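Local coordinates for protein DNA polymerase epsilon subunit 3 (Drosophila melanogaster, PDB 2BYK) that pairs with Chrac-16 as a histone-fold heterodimer that binds DNA and facilitates nucleosome sliding, and serves as an accessory component of DNA polymerase epsilon, at residues T65-L73 with V82-R93. Residues are numbered along the deposited sequence; the frame is centred on the assembly and turned at random.
Sequences TAKDILQTL and VPSLTQDLEVYR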
ATOM      1  N   THR B  65      14.536   3.435  -8.646  1.00 70.43           N
ATOM      2  CA  THR B  65      15.330   2.578  -7.776  1.00 69.00           C
ATOM      3  C   THR B  65      14.439   2.150  -6.615  1.00 68.53           C
ATOM      4  O   THR B  65      13.287   2.575  -6.522  1.00 67.30           O
ATOM      5  CB  THR B  65      16.566   3.321  -7.207  1.00 68.54           C
ATOM      6  OG1 THR B  65      16.142   4.302  -6.255  1.00 69.14           O
ATOM      7  CG2 THR B  65      17.327   4.023  -8.312  1.00 67.47           C
ATOM      8  N   ALA B  66      14.967   1.299  -5.743  1.00 68.31           N
ATOM      9  CA  ALA B  66      14.209   0.854  -4.583  1.00 68.08           C
ATOM     10  C   ALA B  66      14.254   1.974  -3.554  1.00 69.09           C
ATOM     11  O   ALA B  66      13.405   2.062  -2.672  1.00 69.59           O
ATOM     12  CB  ALA B  66      14.821  -0.401  -4.011  1.00 66.92           C
ATOM     13  N   LYS B  67      15.258   2.835  -3.686  1.00 70.02           N
ATOM     14  CA  LYS B  67      15.450   3.961  -2.783  1.00 69.91           C
ATOM     15  C   LYS B  67      14.472   5.082  -3.112  1.00 67.97           C
ATOM     16  O   LYS B  67      14.050   5.811  -2.225  1.00 66.81           O
ATOM     17  CB  LYS B  67      16.914   4.407  -2.874  1.00 72.99           C
ATOM     18  CG  LYS B  67      17.840   3.219  -2.548  1.00 79.10           C
ATOM     19  CD  LYS B  67      19.260   3.290  -3.113  1.00 82.26           C
ATOM     20  CE  LYS B  67      20.014   1.984  -2.790  1.00 83.13           C
ATOM     21  NZ  LYS B  67      21.428   1.959  -3.267  1.00 84.08           N
ATOM     22  N   ASP B  68      14.094   5.189  -4.385  1.00 66.82           N
ATOM     23  CA  ASP B  68      13.132   6.190  -4.845  1.00 65.61           C
ATOM     24  C   ASP B  68      11.768   5.864  -4.306  1.00 64.45           C
ATOM     25  O   ASP B  68      10.996   6.758  -3.977  1.00 64.74           O
ATOM     26  CB  ASP B  68      13.028   6.188  -6.354  1.00 68.12           C
ATOM     27  CG  ASP B  68      14.232   6.772  -7.001  1.00 72.50           C
ATOM     28  OD1 ASP B  68      14.402   6.580  -8.227  1.00 73.47           O
ATOM     29  OD2 ASP B  68      15.008   7.434  -6.273  1.00 76.42           O
ATOM     30  N   ILE B  69      11.463   4.571  -4.257  1.00 62.89           N
ATOM     31  CA  ILE B  69      10.182   4.115  -3.740  1.00 61.16           C
ATOM     32  C   ILE B  69      10.229   4.234  -2.227  1.00 60.11           C
ATOM     33  O   ILE B  69       9.237   4.585  -1.593  1.00 60.56           O
ATOM     34  CB  ILE B  69       9.894   2.638  -4.116  1.00 60.71           C
ATOM     35  CG1 ILE B  69       9.811   2.490  -5.636  1.00 60.08           C
ATOM     36  CG2 ILE B  69       8.583   2.181  -3.484  1.00 59.00           C
ATOM     37  CD1 ILE B  69       9.641   1.061  -6.101  1.00 59.27           C
ATOM     38  N   LEU B  70      11.388   3.946  -1.645  1.00 58.89           N
ATOM     39  CA  LEU B  70      11.529   4.041  -0.201  1.00 58.15           C
ATOM     40  C   LEU B  70      11.401   5.495   0.236  1.00 58.47           C
ATOM     41  O   LEU B  70      10.855   5.779   1.300  1.00 58.44           O
ATOM     42  CB  LEU B  70      12.871   3.443   0.251  1.00 56.65           C
ATOM     43  CG  LEU B  70      12.942   1.908   0.211  1.00 55.29           C
ATOM     44  CD1 LEU B  70      14.305   1.438   0.678  1.00 54.34           C
ATOM     45  CD2 LEU B  70      11.845   1.310   1.089  1.00 53.47           C
ATOM     46  N   GLN B  71      11.888   6.412  -0.597  1.00 59.68           N
ATOM     47  CA  GLN B  71      11.813   7.845  -0.297  1.00 60.42           C
ATOM     48  C   GLN B  71      10.410   8.406  -0.527  1.00 59.70           C
ATOM     49  O   GLN B  71       9.957   9.265   0.219  1.00 60.13           O
ATOM     50  CB  GLN B  71      12.812   8.626  -1.152  1.00 61.96           C
ATOM     51  CG  GLN B  71      14.262   8.319  -0.844  1.00 65.17           C
ATOM     52  CD  GLN B  71      15.225   9.039  -1.775  1.00 68.32           C
ATOM     53  OE1 GLN B  71      15.110   8.946  -3.005  1.00 71.34           O
ATOM     54  NE2 GLN B  71      16.189   9.752  -1.194  1.00 69.05           N
ATOM     55  N   THR B  72       9.731   7.931  -1.566  1.00 58.43           N
ATOM     56  CA  THR B  72       8.378   8.384  -1.857  1.00 57.17           C
ATOM     57  C   THR B  72       7.420   7.928  -0.754  1.00 58.05           C
ATOM     58  O   THR B  72       6.459   8.619  -0.433  1.00 59.00           O
ATOM     59  CB  THR B  72       7.897   7.841  -3.209  1.00 55.22           C
ATOM     60  OG1 THR B  72       8.693   8.414  -4.250  1.00 53.82           O
ATOM     61  CG2 THR B  72       6.446   8.188  -3.444  1.00 54.33           C
ATOM     62  N   LEU B  73       7.686   6.768  -0.166  1.00 59.06           N
ATOM     63  CA  LEU B  73       6.832   6.266   0.900  1.00 59.90           C
ATOM     64  C   LEU B  73       6.980   7.114   2.153  1.00 62.73           C
ATOM     65  O   LEU B  73       5.979   7.447   2.784  1.00 63.44           O
ATOM     66  CB  LEU B  73       7.153   4.805   1.233  1.00 56.77           C
ATOM     67  CG  LEU B  73       6.678   3.713   0.275  1.00 54.86           C
ATOM     68  CD1 LEU B  73       7.103   2.372   0.812  1.00 54.61           C
ATOM     69  CD2 LEU B  73       5.169   3.754   0.130  1.00 54.64           C
ATOM     70  N   VAL B  82       8.845   1.803   5.720  1.00 63.73           N
ATOM     71  CA  VAL B  82      10.261   1.713   5.358  1.00 64.11           C
ATOM     72  C   VAL B  82      11.160   0.716   6.105  1.00 64.82           C
ATOM     73  O   VAL B  82      12.001   0.060   5.490  1.00 65.04           O
ATOM     74  CB  VAL B  82      10.914   3.112   5.392  1.00 62.91           C
ATOM     75  CG1 VAL B  82      12.247   3.085   4.646  1.00 62.71           C
ATOM     76  CG2 VAL B  82       9.981   4.126   4.758  1.00 61.21           C
ATOM     77  N   PRO B  83      11.007   0.589   7.432  1.00 65.52           N
ATOM     78  CA  PRO B  83      11.843  -0.356   8.183  1.00 65.96           C
ATOM     79  C   PRO B  83      11.744  -1.790   7.651  1.00 66.02           C
ATOM     80  O   PRO B  83      12.738  -2.391   7.226  1.00 65.22           O
ATOM     81  CB  PRO B  83      11.294  -0.238   9.601  1.00 66.10           C
ATOM     82  CG  PRO B  83      10.863   1.180   9.670  1.00 65.66           C
ATOM     83  CD  PRO B  83      10.156   1.366   8.348  1.00 66.17           C
ATOM     84  N   SER B  84      10.525  -2.320   7.690  1.00 66.96           N
ATOM     85  CA  SER B  84      10.215  -3.671   7.233  1.00 68.40           C
ATOM     86  C   SER B  84      10.615  -3.874   5.782  1.00 68.15           C
ATOM     87  O   SER B  84      11.181  -4.906   5.434  1.00 67.93           O
ATOM     88  CB  SER B  84       8.718  -3.921   7.367  1.00 69.64           C
ATOM     89  OG  SER B  84       8.140  -2.960   8.236  1.00 72.99           O
ATOM     90  N   LEU B  85      10.304  -2.880   4.950  1.00 67.88           N
ATOM     91  CA  LEU B  85      10.609  -2.909   3.522  1.00 67.66           C
ATOM     92  C   LEU B  85      12.101  -2.927   3.220  1.00 67.48           C
ATOM     93  O   LEU B  85      12.531  -3.455   2.195  1.00 67.05           O
ATOM     94  CB  LEU B  85       9.962  -1.707   2.828  1.00 67.13           C
ATOM     95  CG  LEU B  85       8.431  -1.722   2.803  1.00 67.72           C
ATOM     96  CD1 LEU B  85       7.913  -0.428   2.197  1.00 65.94           C
ATOM     97  CD2 LEU B  85       7.943  -2.937   2.008  1.00 67.47           C
ATOM     98  N   THR B  86      12.897  -2.350   4.110  1.00 68.11           N
ATOM     99  CA  THR B  86      14.329  -2.337   3.887  1.00 69.49           C
ATOM    100  C   THR B  86      14.918  -3.694   4.246  1.00 69.94           C
ATOM    101  O   THR B  86      15.830  -4.173   3.577  1.00 70.74           O
ATOM    102  CB  THR B  86      15.026  -1.236   4.702  1.00 70.08           C
ATOM    103  OG1 THR B  86      14.429   0.035   4.412  1.00 70.46           O
ATOM    104  CG2 THR B  86      16.494  -1.166   4.320  1.00 71.09           C
ATOM    105  N   GLN B  87      14.403  -4.319   5.299  1.00 70.52           N
ATOM    106  CA  GLN B  87      14.893  -5.636   5.683  1.00 71.39           C
ATOM    107  C   GLN B  87      14.471  -6.589   4.578  1.00 70.04           C
ATOM    108  O   GLN B  87      15.235  -7.459   4.170  1.00 69.44           O
ATOM    109  CB  GLN B  87      14.272  -6.066   7.002  1.00 74.67           C
ATOM    110  CG  GLN B  87      14.302  -4.964   8.042  1.00 80.88           C
ATOM    111  CD  GLN B  87      13.752  -5.415   9.379  1.00 84.47           C
ATOM    112  OE1 GLN B  87      12.688  -6.041   9.448  1.00 85.85           O
ATOM    113  NE2 GLN B  87      14.468  -5.090  10.457  1.00 86.02           N
ATOM    114  N   ASP B  88      13.245  -6.404   4.094  1.00 69.27           N
ATOM    115  CA  ASP B  88      12.693  -7.219   3.015  1.00 67.22           C
ATOM    116  C   ASP B  88      13.602  -7.065   1.809  1.00 65.14           C
ATOM    117  O   ASP B  88      13.912  -8.036   1.130  1.00 62.83           O
ATOM    118  CB  ASP B  88      11.275  -6.754   2.634  1.00 69.32           C
ATOM    119  CG  ASP B  88      10.271  -6.893   3.777  1.00 70.90           C
ATOM    120  OD1 ASP B  88       9.084  -6.536   3.582  1.00 72.17           O
ATOM    121  OD2 ASP B  88      10.663  -7.353   4.870  1.00 72.82           O
ATOM    122  N   LEU B  89      14.020  -5.827   1.555  1.00 63.95           N
ATOM    123  CA  LEU B  89      14.895  -5.501   0.432  1.00 63.54           C
ATOM    124  C   LEU B  89      16.293  -6.079   0.606  1.00 63.22           C
ATOM    125  O   LEU B  89      16.969  -6.413  -0.370  1.00 59.48           O
ATOM    126  CB  LEU B  89      15.000  -3.987   0.283  1.00 63.48           C
ATOM    127  CG  LEU B  89      14.490  -3.430  -1.039  1.00 65.09           C
ATOM    128  CD1 LEU B  89      14.705  -1.925  -1.042  1.00 65.48           C
ATOM    129  CD2 LEU B  89      15.215  -4.105  -2.211  1.00 64.44           C
ATOM    130  N   GLU B  90      16.720  -6.168   1.862  1.00 65.30           N
ATOM    131  CA  GLU B  90      18.027  -6.706   2.208  1.00 67.42           C
ATOM    132  C   GLU B  90      18.046  -8.192   1.907  1.00 66.11           C
ATOM    133  O   GLU B  90      18.952  -8.685   1.244  1.00 65.67           O
ATOM    134  CB  GLU B  90      18.325  -6.480   3.692  1.00 71.44           C
ATOM    135  CG  GLU B  90      19.222  -7.553   4.294  1.00 79.75           C
ATOM    136  CD  GLU B  90      19.646  -7.252   5.719  1.00 84.60           C
ATOM    137  OE1 GLU B  90      18.766  -6.969   6.568  1.00 87.37           O
ATOM    138  OE2 GLU B  90      20.870  -7.309   5.985  1.00 87.51           O
ATOM    139  N   VAL B  91      17.041  -8.896   2.412  1.00 65.60           N
ATOM    140  CA  VAL B  91      16.921 -10.329   2.194  1.00 65.88           C
ATOM    141  C   VAL B  91      16.776 -10.638   0.699  1.00 66.79           C
ATOM    142  O   VAL B  91      17.327 -11.620   0.213  1.00 67.57           O
ATOM    143  CB  VAL B  91      15.698 -10.902   2.939  1.00 64.86           C
ATOM    144  CG1 VAL B  91      15.660 -12.411   2.798  1.00 65.38           C
ATOM    145  CG2 VAL B  91      15.756 -10.516   4.391  1.00 65.29           C
ATOM    146  N   TYR B  92      16.036  -9.799  -0.023  1.00 67.84           N
ATOM    147  CA  TYR B  92      15.818  -9.979  -1.463  1.00 67.77           C
ATOM    148  C   TYR B  92      17.129  -9.895  -2.226  1.00 68.82           C
ATOM    149  O   TYR B  92      17.447 -10.770  -3.028  1.00 67.78           O
ATOM    150  CB  TYR B  92      14.862  -8.902  -2.001  1.00 67.41           C
ATOM    151  CG  TYR B  92      14.681  -8.917  -3.505  1.00 65.93           C
ATOM    152  CD1 TYR B  92      13.862  -9.862  -4.119  1.00 66.20           C
ATOM    153  CD2 TYR B  92      15.344  -7.994  -4.317  1.00 66.27           C
ATOM    154  CE1 TYR B  92      13.704  -9.889  -5.512  1.00 66.38           C
ATOM    155  CE2 TYR B  92      15.195  -8.014  -5.713  1.00 66.15           C
ATOM    156  CZ  TYR B  92      14.376  -8.964  -6.299  1.00 65.81           C
ATOM    157  OH  TYR B  92      14.227  -9.004  -7.664  1.00 65.84           O
ATOM    158  N   ARG B  93      17.875  -8.823  -1.978  1.00 71.60           N
ATOM    159  CA  ARG B  93      19.153  -8.617  -2.642  1.00 74.59           C
ATOM    160  C   ARG B  93      20.090  -9.807  -2.403  1.00 76.52           C
ATOM    161  O   ARG B  93      20.916 -10.130  -3.262  1.00 77.02           O
ATOM    162  CB  ARG B  93      19.779  -7.287  -2.171  1.00 74.91           C
ATOM    163  CG  ARG B  93      19.259  -6.061  -2.935  1.00 75.88           C
ATOM    164  CD  ARG B  93      19.415  -4.733  -2.185  1.00 77.79           C
ATOM    165  NE  ARG B  93      19.117  -3.593  -3.062  1.00 80.13           N
ATOM    166  CZ  ARG B  93      18.792  -2.365  -2.649  1.00 82.00           C
ATOM    167  NH1 ARG B  93      18.549  -1.410  -3.545  1.00 82.32           N
ATOM    168  NH2 ARG B  93      18.693  -2.086  -1.350  1.00 82.36           N
TER
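Leu70 of helix 66-75 drops as a knob between Val82, Leu85, Thr86 and Leu89 of helix 82-96, the centre of an apolar contact between the short helix after the long central helix 31-58 and the C-terminal helix. The two segments run nearly antiparallel, at 168°, with axes 10.7 Å apart, and no hydrogen bond joins them. Leu70 divides its methyls: CD2 lies 4.0 Å from Val82 CG1 and also touches Leu85 CB as the two leucines slide past each other, while CD1 meets Leu89 CD1 tip to tip at 3.8 Å. The CG of Leu70 stands beside its backbone N (chi1 -74°), which swings the branched end toward helix 82-96. On one flank Leu73 CD1 crosses Leu85 CD1 at about a right angle, 3.2 Å away; on the other, Ala66 CB packs 3.3 Å from Leu89 CD1.

Thr86 OG1, which borders Leu70 CD1, donates to Val82 O at 2.7 Å; Thr86 N and OG1 grip this carbonyl from opposite faces of its plane. Where helix 66-75 begins, Arg93 brings NH1 to 3.8 Å from Lys67 CE, but its charge is taken up by a salt bridge to an acidic side chain of the partner protein. Helices 14-22, 31-58 and 66-75 make the short-long-short core of the histone fold; helix 82-96 is an additional C-terminal helix, as in H2B, packed against the third core helix.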